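Local coordinates for Myo-inositol phosphohydrolase (Mitsuokella multacida, PDB 4WU3), which probably removes phosphate groups from inositol phosphates such as phytate, as a phosphatase built on the protein tyrosine phosphatase fold, at residues 94-102 / 127-135; 221-229 / 252-260. The protein carries 2 engineered substitutions. All blocks are in the same frame, centred on the assembly; numbering follows the deposited sequence.

Contacts 1 and 2 both lie mainly buried in the N-terminal PTP-like half of the chain, yet share no element: their centres are about 24 Å apart and their nearest atoms about 7 Å. Contact 1 joins the start of helix 99-108 to the hairpin of strands 126-129 and 132-137, part of a small antiparallel sheet, and is held by two direct hydrogen bonds and a water. Contact 2 packs helix 219-230 against helix 247-261 through aromatic and aliphatic side chains, with no hydrogen bond between the segments. Both touch strand 237-241: S94 bonds to it, and F225 and F252 rest on its Y240. Of the touching residues, K260 in contact 2 is the most exposed.

Contact 1: 94-102 / 127-135; sequences SSCFSEKEL and GYLNGTAVS
Y128 and G131, on a beta-hairpin closed by a type II' turn from L129 to T132, bind the segment leading into helix 99-108, which S98 and E101 begin with a capping box in which S98 OG also bonds to D56. The CB of Y128 sets out toward that segment, with CG anti to the carbonyl carbon (chi1 -68°), and the ring follows edge first. Along this edge CE2 lies 4.0 Å from S98 CA, and CZ carries the hydroxyl on to the carbonyl of F97. There OH donates to F97 O at 2.6 Å, nearly in line with the C=O bond (163°). The same OH accepts from water 1, which in turn accepts from F97 N, so the phenol holds F97 O directly and F97 N through the water. A phenylalanine here would probably leave F97 O without its donor and the water without one of its anchors. Beside the tyrosine, A133 CB packs 3.8 Å from F97 O. E99 lays its CB over G131, while its carboxylate forms a salt bridge with R193. At the first turn of the helix, E99 N donates to G131 O at 2.9 Å, in the carbonyl plane on a lone pair.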
ATOM      1  N   SER A  94      16.550 -18.536  -5.540  1.00  6.39           N
ATOM      2  CA  SER A  94      17.707 -17.648  -5.502  1.00  6.54           C
ATOM      3  C   SER A  94      17.361 -16.307  -6.070  1.00  7.30           C
ATOM      4  O   SER A  94      16.250 -16.088  -6.543  1.00  6.58           O
ATOM      5  CB  SER A  94      18.857 -18.213  -6.343  1.00  6.36           C
ATOM      6  OG  SER A  94      18.514 -18.203  -7.721  1.00  6.28           O
ATOM      7  N   SER A  95      18.352 -15.418  -6.023  1.00  8.90           N
ATOM      8  CA  SER A  95      18.365 -14.189  -6.788  1.00  8.62           C
ATOM      9  C   SER A  95      18.426 -14.501  -8.272  1.00  8.94           C
ATOM     10  O   SER A  95      18.577 -15.650  -8.679  1.00  8.92           O
ATOM     11  CB  SER A  95      19.634 -13.415  -6.460  1.00  9.37           C
ATOM     12  OG  SER A  95      20.765 -14.043  -7.072  1.00  9.57           O
ATOM     13  N   CYS A  96      18.377 -13.461  -9.089  1.00  8.96           N
ATOM     14  CA  CYS A  96      18.620 -13.657 -10.484  1.00  9.51           C
ATOM     15  C   CYS A  96      20.050 -14.159 -10.632  1.00  8.65           C
ATOM     16  O   CYS A  96      20.853 -14.041  -9.711  1.00  8.64           O
ATOM     17  CB  CYS A  96      18.365 -12.370 -11.272  1.00 10.68           C
ATOM     18  SG  CYS A  96      19.376 -10.958 -10.817  1.00 12.75           S
ATOM     19  N   PHE A  97      20.344 -14.737 -11.792  1.00  8.98           N
ATOM     20  CA  PHE A  97      21.602 -15.427 -12.040  1.00  8.75           C
ATOM     21  C   PHE A  97      22.192 -15.077 -13.409  1.00  9.60           C
ATOM     22  O   PHE A  97      21.460 -14.864 -14.394  1.00  9.09           O
ATOM     23  CB  PHE A  97      21.410 -16.958 -11.940  1.00  9.10           C
ATOM     24  CG  PHE A  97      20.142 -17.473 -12.594  1.00  9.28           C
ATOM     25  CD1 PHE A  97      20.028 -17.542 -13.974  1.00  9.22           C
ATOM     26  CD2 PHE A  97      19.066 -17.899 -11.819  1.00  9.13           C
ATOM     27  CE1 PHE A  97      18.866 -18.006 -14.568  1.00  9.54           C
ATOM     28  CE2 PHE A  97      17.904 -18.378 -12.409  1.00  9.04           C
ATOM     29  CZ  PHE A  97      17.802 -18.427 -13.786  1.00  9.06           C
ATOM     30  N   SER A  98      23.523 -15.008 -13.457  1.00  9.56           N
ATOM     31  CA  SER A  98      24.250 -14.975 -14.719  1.00  9.41           C
ATOM     32  C   SER A  98      24.205 -16.363 -15.344  1.00  9.95           C
ATOM     33  O   SER A  98      23.701 -17.321 -14.746  1.00  9.10           O
ATOM     34  CB  SER A  98      25.711 -14.565 -14.494  1.00 10.42           C
ATOM     35  OG  SER A  98      26.472 -15.655 -14.002  1.00 10.92           O
ATOM     36  N   GLU A  99      24.737 -16.489 -16.549  1.00 10.43           N
ATOM     37  CA  GLU A  99      24.733 -17.785 -17.221  1.00 11.65           C
ATOM     38  C   GLU A  99      25.572 -18.827 -16.466  1.00 11.94           C
ATOM     39  O   GLU A  99      25.145 -19.957 -16.287  1.00 11.88           O
ATOM     40  CB  GLU A  99      25.253 -17.628 -18.643  1.00 12.59           C
ATOM     41  CG  GLU A  99      25.051 -18.854 -19.500  1.00 14.35           C
ATOM     42  CD  GLU A  99      25.461 -18.613 -20.941  1.00 16.05           C
ATOM     43  OE1 GLU A  99      26.397 -17.817 -21.160  1.00 18.06           O
ATOM     44  OE2 GLU A  99      24.862 -19.219 -21.848  1.00 16.63           O
ATOM     45  N   LYS A 100      26.772 -18.453 -16.031  1.00 13.26           N
ATOM     46  CA  LYS A 100      27.599 -19.368 -15.240  1.00 13.57           C
ATOM     47  C   LYS A 100      26.942 -19.728 -13.903  1.00 13.29           C
ATOM     48  O   LYS A 100      27.140 -20.829 -13.381  1.00 10.78           O
ATOM     49  CB  LYS A 100      28.988 -18.780 -14.997  1.00 14.37           C
ATOM     50  CG  LYS A 100      29.849 -18.686 -16.249  1.00 15.02           C
ATOM     51  CD  LYS A 100      31.264 -18.229 -15.927  1.00 16.16           C
ATOM     52  CE  LYS A 100      32.024 -17.846 -17.187  1.00 17.28           C
ATOM     53  NZ  LYS A 100      32.167 -19.013 -18.085  1.00 18.40           N
ATOM     54  N   GLU A 101      26.161 -18.814 -13.337  1.00 12.95           N
ATOM     55  CA  GLU A 101      25.458 -19.137 -12.089  1.00 11.96           C
ATOM     56  C   GLU A 101      24.326 -20.126 -12.358  1.00 11.36           C
ATOM     57  O   GLU A 101      24.065 -21.016 -11.550  1.00 10.62           O
ATOM     58  CB  GLU A 101      24.950 -17.871 -11.393  1.00 13.11           C
ATOM     59  CG  GLU A 101      26.080 -17.000 -10.851  1.00 13.56           C
ATOM     60  CD  GLU A 101      25.623 -15.638 -10.370  1.00 14.88           C
ATOM     61  OE1 GLU A 101      24.666 -15.062 -10.948  1.00 13.33           O
ATOM     62  OE2 GLU A 101      26.254 -15.134  -9.412  1.00 16.95           O
ATOM     63  N   LEU A 102      23.666 -19.995 -13.503  1.00 10.67           N
ATOM     64  CA  LEU A 102      22.664 -20.988 -13.881  1.00 11.04           C
ATOM     65  C   LEU A 102      23.339 -22.352 -14.029  1.00 12.00           C
ATOM     66  O   LEU A 102      22.826 -23.369 -13.543  1.00 10.92           O
ATOM     67  CB  LEU A 102      21.940 -20.609 -15.172  1.00 10.67           C
ATOM     68  CG  LEU A 102      20.968 -21.665 -15.721  1.00 11.63           C
ATOM     69  CD1 LEU A 102      19.828 -21.939 -14.753  1.00 11.51           C
ATOM     70  CD2 LEU A 102      20.408 -21.279 -17.077  1.00 12.51           C
ATOM     71  N   GLY A 127      17.417  -9.339 -19.320  1.00  8.47           N
ATOM     72  CA  GLY A 127      17.940 -10.271 -20.298  1.00  9.43           C
ATOM     73  C   GLY A 127      19.420 -10.524 -20.088  1.00 10.16           C
ATOM     74  O   GLY A 127      19.951 -10.288 -18.994  1.00 10.41           O
ATOM     75  N   TYR A 128      20.078 -11.005 -21.145  1.00 10.07           N
ATOM     76  CA  TYR A 128      21.474 -11.415 -21.068  1.00 10.36           C
ATOM     77  C   TYR A 128      22.294 -10.837 -22.223  1.00 10.30           C
ATOM     78  O   TYR A 128      21.831 -10.798 -23.373  1.00  9.02           O
ATOM     79  CB  TYR A 128      21.571 -12.945 -21.024  1.00 10.52           C
ATOM     80  CG  TYR A 128      21.032 -13.524 -19.726  1.00 10.69           C
ATOM     81  CD1 TYR A 128      19.679 -13.805 -19.576  1.00 10.81           C
ATOM     82  CD2 TYR A 128      21.872 -13.757 -18.642  1.00 10.70           C
ATOM     83  CE1 TYR A 128      19.188 -14.302 -18.388  1.00 10.30           C
ATOM     84  CE2 TYR A 128      21.389 -14.253 -17.452  1.00 10.60           C
ATOM     85  CZ  TYR A 128      20.040 -14.523 -17.326  1.00 11.57           C
ATOM     86  OH  TYR A 128      19.534 -15.013 -16.127  1.00 12.95           O
ATOM     87  N   LEU A 129      23.485 -10.341 -21.879  1.00  9.87           N
ATOM     88  CA  LEU A 129      24.520  -9.989 -22.848  1.00 11.10           C
ATOM     89  C   LEU A 129      25.678 -10.948 -22.649  1.00 11.76           C
ATOM     90  O   LEU A 129      26.397 -10.864 -21.653  1.00 12.18           O
ATOM     91  CB  LEU A 129      25.011  -8.563 -22.631  1.00 12.63           C
ATOM     92  CG  LEU A 129      23.949  -7.474 -22.717  1.00 13.48           C
ATOM     93  CD1 LEU A 129      24.592  -6.115 -22.496  1.00 14.90           C
ATOM     94  CD2 LEU A 129      23.250  -7.521 -24.068  1.00 16.17           C
ATOM     95  N   ASN A 130      25.858 -11.858 -23.600  1.00 12.26           N
ATOM     96  CA  ASN A 130      26.614 -13.085 -23.353  1.00 12.11           C
ATOM     97  C   ASN A 130      26.059 -13.734 -22.081  1.00 11.87           C
ATOM     98  O   ASN A 130      24.861 -13.998 -22.007  1.00 14.23           O
ATOM     99  CB  ASN A 130      28.117 -12.805 -23.283  1.00 12.79           C
ATOM    100  CG  ASN A 130      28.718 -12.538 -24.655  1.00 14.66           C
ATOM    101  OD1 ASN A 130      27.997 -12.473 -25.660  1.00 13.75           O
ATOM    102  ND2 ASN A 130      30.039 -12.380 -24.706  1.00 15.59           N
ATOM    103  N   GLY A 131      26.893 -13.967 -21.075  1.00 11.06           N
ATOM    104  CA  GLY A 131      26.416 -14.559 -19.832  1.00 10.48           C
ATOM    105  C   GLY A 131      26.025 -13.564 -18.741  1.00  9.80           C
ATOM    106  O   GLY A 131      25.514 -13.957 -17.699  1.00  9.00           O
ATOM    107  N   THR A 132      26.269 -12.277 -18.977  1.00  9.20           N
ATOM    108  CA  THR A 132      25.999 -11.253 -17.981  1.00  9.05           C
ATOM    109  C   THR A 132      24.512 -10.893 -17.951  1.00  9.05           C
ATOM    110  O   THR A 132      23.897 -10.652 -18.996  1.00  7.31           O
ATOM    111  CB  THR A 132      26.780  -9.958 -18.269  1.00  9.64           C
ATOM    112  OG1 THR A 132      28.184 -10.239 -18.403  1.00  9.77           O
ATOM    113  CG2 THR A 132      26.551  -8.952 -17.139  1.00  9.98           C
ATOM    114  N   ALA A 133      23.934 -10.862 -16.755  1.00  8.68           N
ATOM    115  CA  ALA A 133      22.527 -10.514 -16.622  1.00  8.97           C
ATOM    116  C   ALA A 133      22.387  -9.022 -16.462  1.00  8.62           C
ATOM    117  O   ALA A 133      23.050  -8.403 -15.630  1.00  7.55           O
ATOM    118  CB  ALA A 133      21.887 -11.232 -15.444  1.00  9.39           C
ATOM    119  N   VAL A 134      21.501  -8.454 -17.268  1.00  9.13           N
ATOM    120  CA  VAL A 134      21.219  -7.025 -17.224  1.00 10.11           C
ATOM    121  C   VAL A 134      19.720  -6.781 -17.146  1.00  9.97           C
ATOM    122  O   VAL A 134      18.917  -7.649 -17.495  1.00  9.37           O
ATOM    123  CB  VAL A 134      21.758  -6.329 -18.480  1.00  9.70           C
ATOM    124  CG1 VAL A 134      23.242  -6.602 -18.624  1.00  9.45           C
ATOM    125  CG2 VAL A 134      20.996  -6.806 -19.706  1.00  9.65           C
ATOM    126  N   SER A 135      19.339  -5.595 -16.694  1.00 10.55           N
ATOM    127  CA  SER A 135      17.924  -5.251 -16.618  1.00 11.23           C
ATOM    128  C   SER A 135      17.747  -3.754 -16.728  1.00 10.02           C
ATOM    129  O   SER A 135      18.684  -3.006 -16.535  1.00 11.00           O
ATOM    130  CB  SER A 135      17.305  -5.748 -15.301  1.00 12.08           C
ATOM    131  OG  SER A 135      17.797  -5.011 -14.193  1.00 13.00           O
TER
HETATM  132  O   HOH W   1      18.130 -15.206 -13.578  1.00 14.18           O

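Contact 2: 221-229 / 252-260; sequences DVDKFLEFY and FMVMHDILK
F252 turns the edge of its ring onto a face of F225, a T-shaped pair joining two helices that pack side by side against the central sheet of the PTP-like domain. The planes stand at 87°, and CE2 of F252 comes to 4.0 Å from F225 CG. The short helical segments cross at -50°, with their axes 12.8 Å apart at closest approach, leaving room for large side chains between them. One turn on, M255 is bent at its last torsion (chi3 65°), which places CE 4.0 Å from F225 CD2 and 4.3 Å from V222 CG1; its SD sits over the centre of the F252 ring. H256 meets the edge of Y229 with CE1, while its ring nitrogens bond to Y240 and M89. L259 divides its branches: CD1 stands 3.8 Å from the centroid of the Y229 ring, almost on the ring normal, in a CH-pi contact and also touches the edge of F225, whereas CD2 reaches L226 CD2. Last, K260 crosses the end of Y229, with CE 3.3 Å from OH, and its NZ bonds to a glycerol. With no hydrogen bond between them, the two segments meet through the fit of rings and methyl groups.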
ATOM      1  N   ASP A 221      -2.429 -13.739 -11.638  1.00 10.59           N
ATOM      2  CA  ASP A 221      -1.089 -14.331 -11.712  1.00 10.44           C
ATOM      3  C   ASP A 221      -0.928 -15.559 -10.809  1.00  9.77           C
ATOM      4  O   ASP A 221      -0.194 -16.497 -11.127  1.00  7.86           O
ATOM      5  CB  ASP A 221      -0.033 -13.290 -11.346  1.00 12.43           C
ATOM      6  CG  ASP A 221       0.320 -12.386 -12.510  1.00 13.54           C
ATOM      7  OD1 ASP A 221       0.330 -12.874 -13.656  1.00 16.01           O
ATOM      8  OD2 ASP A 221       0.599 -11.194 -12.283  1.00 15.05           O
ATOM      9  N   VAL A 222      -1.608 -15.544  -9.670  1.00  9.21           N
ATOM     10  CA  VAL A 222      -1.733 -16.745  -8.875  1.00  8.35           C
ATOM     11  C   VAL A 222      -2.454 -17.803  -9.720  1.00  8.33           C
ATOM     12  O   VAL A 222      -1.993 -18.931  -9.811  1.00  7.96           O
ATOM     13  CB  VAL A 222      -2.490 -16.485  -7.558  1.00  7.78           C
ATOM     14  CG1 VAL A 222      -2.639 -17.776  -6.757  1.00  7.85           C
ATOM     15  CG2 VAL A 222      -1.775 -15.428  -6.733  1.00  7.75           C
ATOM     16  N   ASP A 223      -3.563 -17.439 -10.366  1.00  8.64           N
ATOM     17  CA  ASP A 223      -4.302 -18.418 -11.184  1.00  9.40           C
ATOM     18  C   ASP A 223      -3.411 -19.020 -12.277  1.00  9.70           C
ATOM     19  O   ASP A 223      -3.462 -20.224 -12.571  1.00  8.89           O
ATOM     20  CB  ASP A 223      -5.512 -17.769 -11.873  1.00  9.86           C
ATOM     21  CG  ASP A 223      -6.739 -17.642 -10.966  1.00 10.61           C
ATOM     22  OD1 ASP A 223      -6.706 -18.049  -9.786  1.00  9.22           O
ATOM     23  OD2 ASP A 223      -7.758 -17.120 -11.460  1.00 12.51           O
ATOM     24  N   LYS A 224      -2.624 -18.150 -12.901  1.00 10.07           N
ATOM     25  CA  LYS A 224      -1.746 -18.551 -13.975  1.00 11.24           C
ATOM     26  C   LYS A 224      -0.688 -19.523 -13.466  1.00  9.82           C
ATOM     27  O   LYS A 224      -0.429 -20.546 -14.099  1.00  9.67           O
ATOM     28  CB  LYS A 224      -1.089 -17.327 -14.614  1.00 13.81           C
ATOM     29  CG  LYS A 224      -0.177 -17.691 -15.763  1.00 17.42           C
ATOM     30  CD  LYS A 224       0.513 -16.482 -16.370  1.00 21.33           C
ATOM     31  CE  LYS A 224       1.236 -16.891 -17.649  1.00 23.33           C
ATOM     32  NZ  LYS A 224       2.451 -16.065 -17.870  1.00 26.36           N
ATOM     33  N   PHE A 225      -0.100 -19.220 -12.312  1.00  8.32           N
ATOM     34  CA  PHE A 225       0.869 -20.127 -11.697  1.00  7.86           C
ATOM     35  C   PHE A 225       0.268 -21.501 -11.391  1.00  8.36           C
ATOM     36  O   PHE A 225       0.891 -22.526 -11.673  1.00  8.57           O
ATOM     37  CB  PHE A 225       1.441 -19.546 -10.408  1.00  7.23           C
ATOM     38  CG  PHE A 225       2.290 -20.519  -9.656  1.00  7.11           C
ATOM     39  CD1 PHE A 225       3.573 -20.808 -10.091  1.00  7.42           C
ATOM     40  CD2 PHE A 225       1.799 -21.174  -8.540  1.00  7.04           C
ATOM     41  CE1 PHE A 225       4.356 -21.720  -9.408  1.00  7.10           C
ATOM     42  CE2 PHE A 225       2.573 -22.086  -7.856  1.00  6.77           C
ATOM     43  CZ  PHE A 225       3.853 -22.355  -8.286  1.00  7.36           C
ATOM     44  N   LEU A 226      -0.925 -21.516 -10.804  1.00  8.33           N
ATOM     45  CA  LEU A 226      -1.605 -22.763 -10.428  1.00  9.46           C
ATOM     46  C   LEU A 226      -1.930 -23.660 -11.621  1.00  9.78           C
ATOM     47  O   LEU A 226      -1.770 -24.888 -11.562  1.00  9.42           O
ATOM     48  CB  LEU A 226      -2.879 -22.460  -9.650  1.00  9.64           C
ATOM     49  CG  LEU A 226      -2.590 -21.935  -8.251  1.00 10.44           C
ATOM     50  CD1 LEU A 226      -3.845 -21.428  -7.553  1.00 11.04           C
ATOM     51  CD2 LEU A 226      -1.911 -23.022  -7.436  1.00 11.18           C
ATOM     52  N   GLU A 227      -2.364 -23.052 -12.709  1.00 11.23           N
ATOM     53  CA  GLU A 227      -2.619 -23.815 -13.920  1.00 14.63           C
ATOM     54  C   GLU A 227      -1.305 -24.380 -14.505  1.00 13.90           C
ATOM     55  O   GLU A 227      -1.282 -25.504 -15.004  1.00 13.59           O
ATOM     56  CB  GLU A 227      -3.391 -22.978 -14.943  1.00 16.81           C
ATOM     57  CG  GLU A 227      -4.809 -22.643 -14.489  1.00 21.65           C
ATOM     58  CD  GLU A 227      -5.697 -23.865 -14.203  1.00 26.16           C
ATOM     59  OE1 GLU A 227      -5.831 -24.751 -15.092  1.00 25.11           O
ATOM     60  OE2 GLU A 227      -6.296 -23.915 -13.088  1.00 23.44           O
ATOM     61  N   PHE A 228      -0.210 -23.629 -14.415  1.00 12.22           N
ATOM     62  CA  PHE A 228       1.115 -24.174 -14.743  1.00 11.03           C
ATOM     63  C   PHE A 228       1.503 -25.306 -13.788  1.00 10.80           C
ATOM     64  O   PHE A 228       2.002 -26.364 -14.194  1.00 10.92           O
ATOM     65  CB  PHE A 228       2.146 -23.050 -14.664  1.00 12.14           C
ATOM     66  CG  PHE A 228       3.570 -23.511 -14.486  1.00 12.22           C
ATOM     67  CD1 PHE A 228       4.297 -24.019 -15.557  1.00 12.13           C
ATOM     68  CD2 PHE A 228       4.206 -23.376 -13.258  1.00 12.39           C
ATOM     69  CE1 PHE A 228       5.618 -24.416 -15.391  1.00 12.39           C
ATOM     70  CE2 PHE A 228       5.533 -23.755 -13.093  1.00 13.12           C
ATOM     71  CZ  PHE A 228       6.235 -24.282 -14.161  1.00 13.02           C
ATOM     72  N   TYR A 229       1.283 -25.077 -12.503  1.00 10.52           N
ATOM     73  CA  TYR A 229       1.671 -26.039 -11.488  1.00 10.81           C
ATOM     74  C   TYR A 229       0.975 -27.375 -11.699  1.00 11.75           C
ATOM     75  O   TYR A 229       1.594 -28.439 -11.615  1.00 13.28           O
ATOM     76  CB  TYR A 229       1.347 -25.492 -10.101  1.00 10.51           C
ATOM     77  CG  TYR A 229       1.696 -26.437  -8.974  1.00 11.13           C
ATOM     78  CD1 TYR A 229       2.985 -26.489  -8.458  1.00 11.75           C
ATOM     79  CD2 TYR A 229       0.740 -27.270  -8.424  1.00 10.78           C
ATOM     80  CE1 TYR A 229       3.304 -27.342  -7.419  1.00 12.39           C
ATOM     81  CE2 TYR A 229       1.055 -28.135  -7.395  1.00 11.87           C
ATOM     82  CZ  TYR A 229       2.336 -28.169  -6.900  1.00 12.89           C
ATOM     83  OH  TYR A 229       2.653 -29.020  -5.860  1.00 16.80           O
ATOM     84  N   PHE A 252       6.819 -17.166  -3.139  1.00  4.91           N
ATOM     85  CA  PHE A 252       6.545 -18.352  -3.939  1.00  5.03           C
ATOM     86  C   PHE A 252       7.128 -19.645  -3.389  1.00  5.48           C
ATOM     87  O   PHE A 252       6.600 -20.724  -3.668  1.00  5.77           O
ATOM     88  CB  PHE A 252       6.935 -18.154  -5.396  1.00  4.65           C
ATOM     89  CG  PHE A 252       5.886 -17.461  -6.177  1.00  4.61           C
ATOM     90  CD1 PHE A 252       5.671 -16.116  -6.000  1.00  4.82           C
ATOM     91  CD2 PHE A 252       5.083 -18.160  -7.059  1.00  4.62           C
ATOM     92  CE1 PHE A 252       4.672 -15.466  -6.702  1.00  4.85           C
ATOM     93  CE2 PHE A 252       4.079 -17.527  -7.756  1.00  4.59           C
ATOM     94  CZ  PHE A 252       3.876 -16.182  -7.574  1.00  4.90           C
ATOM     95  N   MET A 253       8.192 -19.537  -2.604  1.00  6.23           N
ATOM     96  CA  MET A 253       8.728 -20.685  -1.872  1.00  6.91           C
ATOM     97  C   MET A 253       7.738 -21.119  -0.797  1.00  7.07           C
ATOM     98  O   MET A 253       7.544 -22.320  -0.563  1.00  6.25           O
ATOM     99  CB  MET A 253      10.072 -20.338  -1.233  1.00  7.44           C
ATOM    100  CG  MET A 253      11.239 -20.426  -2.203  1.00  7.86           C
ATOM    101  SD  MET A 253      11.531 -22.112  -2.774  1.00  8.94           S
ATOM    102  CE  MET A 253      12.499 -22.751  -1.409  1.00  9.30           C
ATOM    103  N   VAL A 254       7.116 -20.127  -0.156  1.00  6.98           N
ATOM    104  CA  VAL A 254       6.041 -20.357   0.812  1.00  6.75           C
ATOM    105  C   VAL A 254       4.800 -20.954   0.147  1.00  6.60           C
ATOM    106  O   VAL A 254       4.217 -21.898   0.674  1.00  6.59           O
ATOM    107  CB  VAL A 254       5.664 -19.058   1.548  1.00  6.90           C
ATOM    108  CG1 VAL A 254       4.327 -19.193   2.262  1.00  6.75           C
ATOM    109  CG2 VAL A 254       6.754 -18.697   2.543  1.00  7.04           C
ATOM    110  N   MET A 255       4.396 -20.426  -1.004  1.00  6.25           N
ATOM    111  CA  MET A 255       3.293 -21.031  -1.767  1.00  6.81           C
ATOM    112  C   MET A 255       3.570 -22.498  -2.131  1.00  6.83           C
ATOM    113  O   MET A 255       2.706 -23.363  -1.991  1.00  6.58           O
ATOM    114  CB  MET A 255       3.019 -20.239  -3.047  1.00  7.18           C
ATOM    115  CG  MET A 255       2.401 -18.871  -2.812  1.00  8.08           C
ATOM    116  SD  MET A 255       2.433 -17.847  -4.300  1.00  8.87           S
ATOM    117  CE  MET A 255       1.331 -18.769  -5.381  1.00  8.47           C
ATOM    118  N   HIS A 256       4.776 -22.769  -2.608  1.00  7.07           N
ATOM    119  CA  HIS A 256       5.178 -24.127  -2.970  1.00  7.12           C
ATOM    120  C   HIS A 256       5.053 -25.066  -1.767  1.00  7.25           C
ATOM    121  O   HIS A 256       4.436 -26.129  -1.856  1.00  6.17           O
ATOM    122  CB  HIS A 256       6.622 -24.106  -3.494  1.00  7.32           C
ATOM    123  CG  HIS A 256       7.047 -25.366  -4.188  1.00  7.07           C
ATOM    124  ND1 HIS A 256       6.966 -25.532  -5.554  1.00  7.73           N
ATOM    125  CD2 HIS A 256       7.572 -26.513  -3.702  1.00  7.24           C
ATOM    126  CE1 HIS A 256       7.412 -26.733  -5.879  1.00  7.43           C
ATOM    127  NE2 HIS A 256       7.794 -27.344  -4.773  1.00  7.42           N
ATOM    128  N   ASP A 257       5.639 -24.656  -0.644  1.00  7.54           N
ATOM    129  CA  ASP A 257       5.617 -25.440   0.590  1.00  7.87           C
ATOM    130  C   ASP A 257       4.158 -25.730   0.960  1.00  8.55           C
ATOM    131  O   ASP A 257       3.801 -26.854   1.304  1.00  7.90           O
ATOM    132  CB  ASP A 257       6.322 -24.654   1.695  1.00  8.39           C
ATOM    133  CG  ASP A 257       6.716 -25.512   2.887  1.00  9.85           C
ATOM    134  OD1 ASP A 257       6.123 -26.590   3.097  1.00 12.17           O
ATOM    135  OD2 ASP A 257       7.616 -25.090   3.643  1.00  9.96           O
ATOM    136  N   ILE A 258       3.309 -24.712   0.857  1.00  8.36           N
ATOM    137  CA  ILE A 258       1.891 -24.854   1.168  1.00  9.22           C
ATOM    138  C   ILE A 258       1.185 -25.864   0.250  1.00  9.82           C
ATOM    139  O   ILE A 258       0.394 -26.695   0.705  1.00 11.21           O
ATOM    140  CB  ILE A 258       1.186 -23.487   1.053  1.00  9.46           C
ATOM    141  CG1 ILE A 258       1.493 -22.627   2.289  1.00  9.22           C
ATOM    142  CG2 ILE A 258      -0.307 -23.676   0.855  1.00  9.91           C
ATOM    143  CD1 ILE A 258       1.234 -21.150   2.078  1.00  8.94           C
ATOM    144  N   LEU A 259       1.466 -25.784  -1.044  1.00 10.21           N
ATOM    145  CA  LEU A 259       0.892 -26.721  -2.017  1.00 10.46           C
ATOM    146  C   LEU A 259       1.294 -28.173  -1.736  1.00 11.11           C
ATOM    147  O   LEU A 259       0.529 -29.099  -2.009  1.00 12.47           O
ATOM    148  CB  LEU A 259       1.316 -26.343  -3.431  1.00 10.00           C
ATOM    149  CG  LEU A 259       0.571 -25.164  -4.055  1.00  9.79           C
ATOM    150  CD1 LEU A 259       1.309 -24.638  -5.274  1.00  8.52           C
ATOM    151  CD2 LEU A 259      -0.855 -25.576  -4.409  1.00 10.22           C
ATOM    152  N   LYS A 260       2.487 -28.371  -1.193  1.00 11.08           N
ATOM    153  CA  LYS A 260       2.954 -29.711  -0.867  1.00 12.27           C
ATOM    154  C   LYS A 260       2.538 -30.166   0.535  1.00 11.45           C
ATOM    155  O   LYS A 260       2.364 -31.345   0.767  1.00 11.09           O
ATOM    156  CB  LYS A 260       4.478 -29.783  -0.956  1.00 13.04           C
ATOM    157  CG  LYS A 260       5.054 -29.487  -2.318  1.00 13.98           C
ATOM    158  CD  LYS A 260       4.700 -30.570  -3.308  1.00 15.90           C
ATOM    159  CE  LYS A 260       5.408 -30.307  -4.624  1.00 18.42           C
ATOM    160  NZ  LYS A 260       5.233 -31.419  -5.599  1.00 21.55           N
TER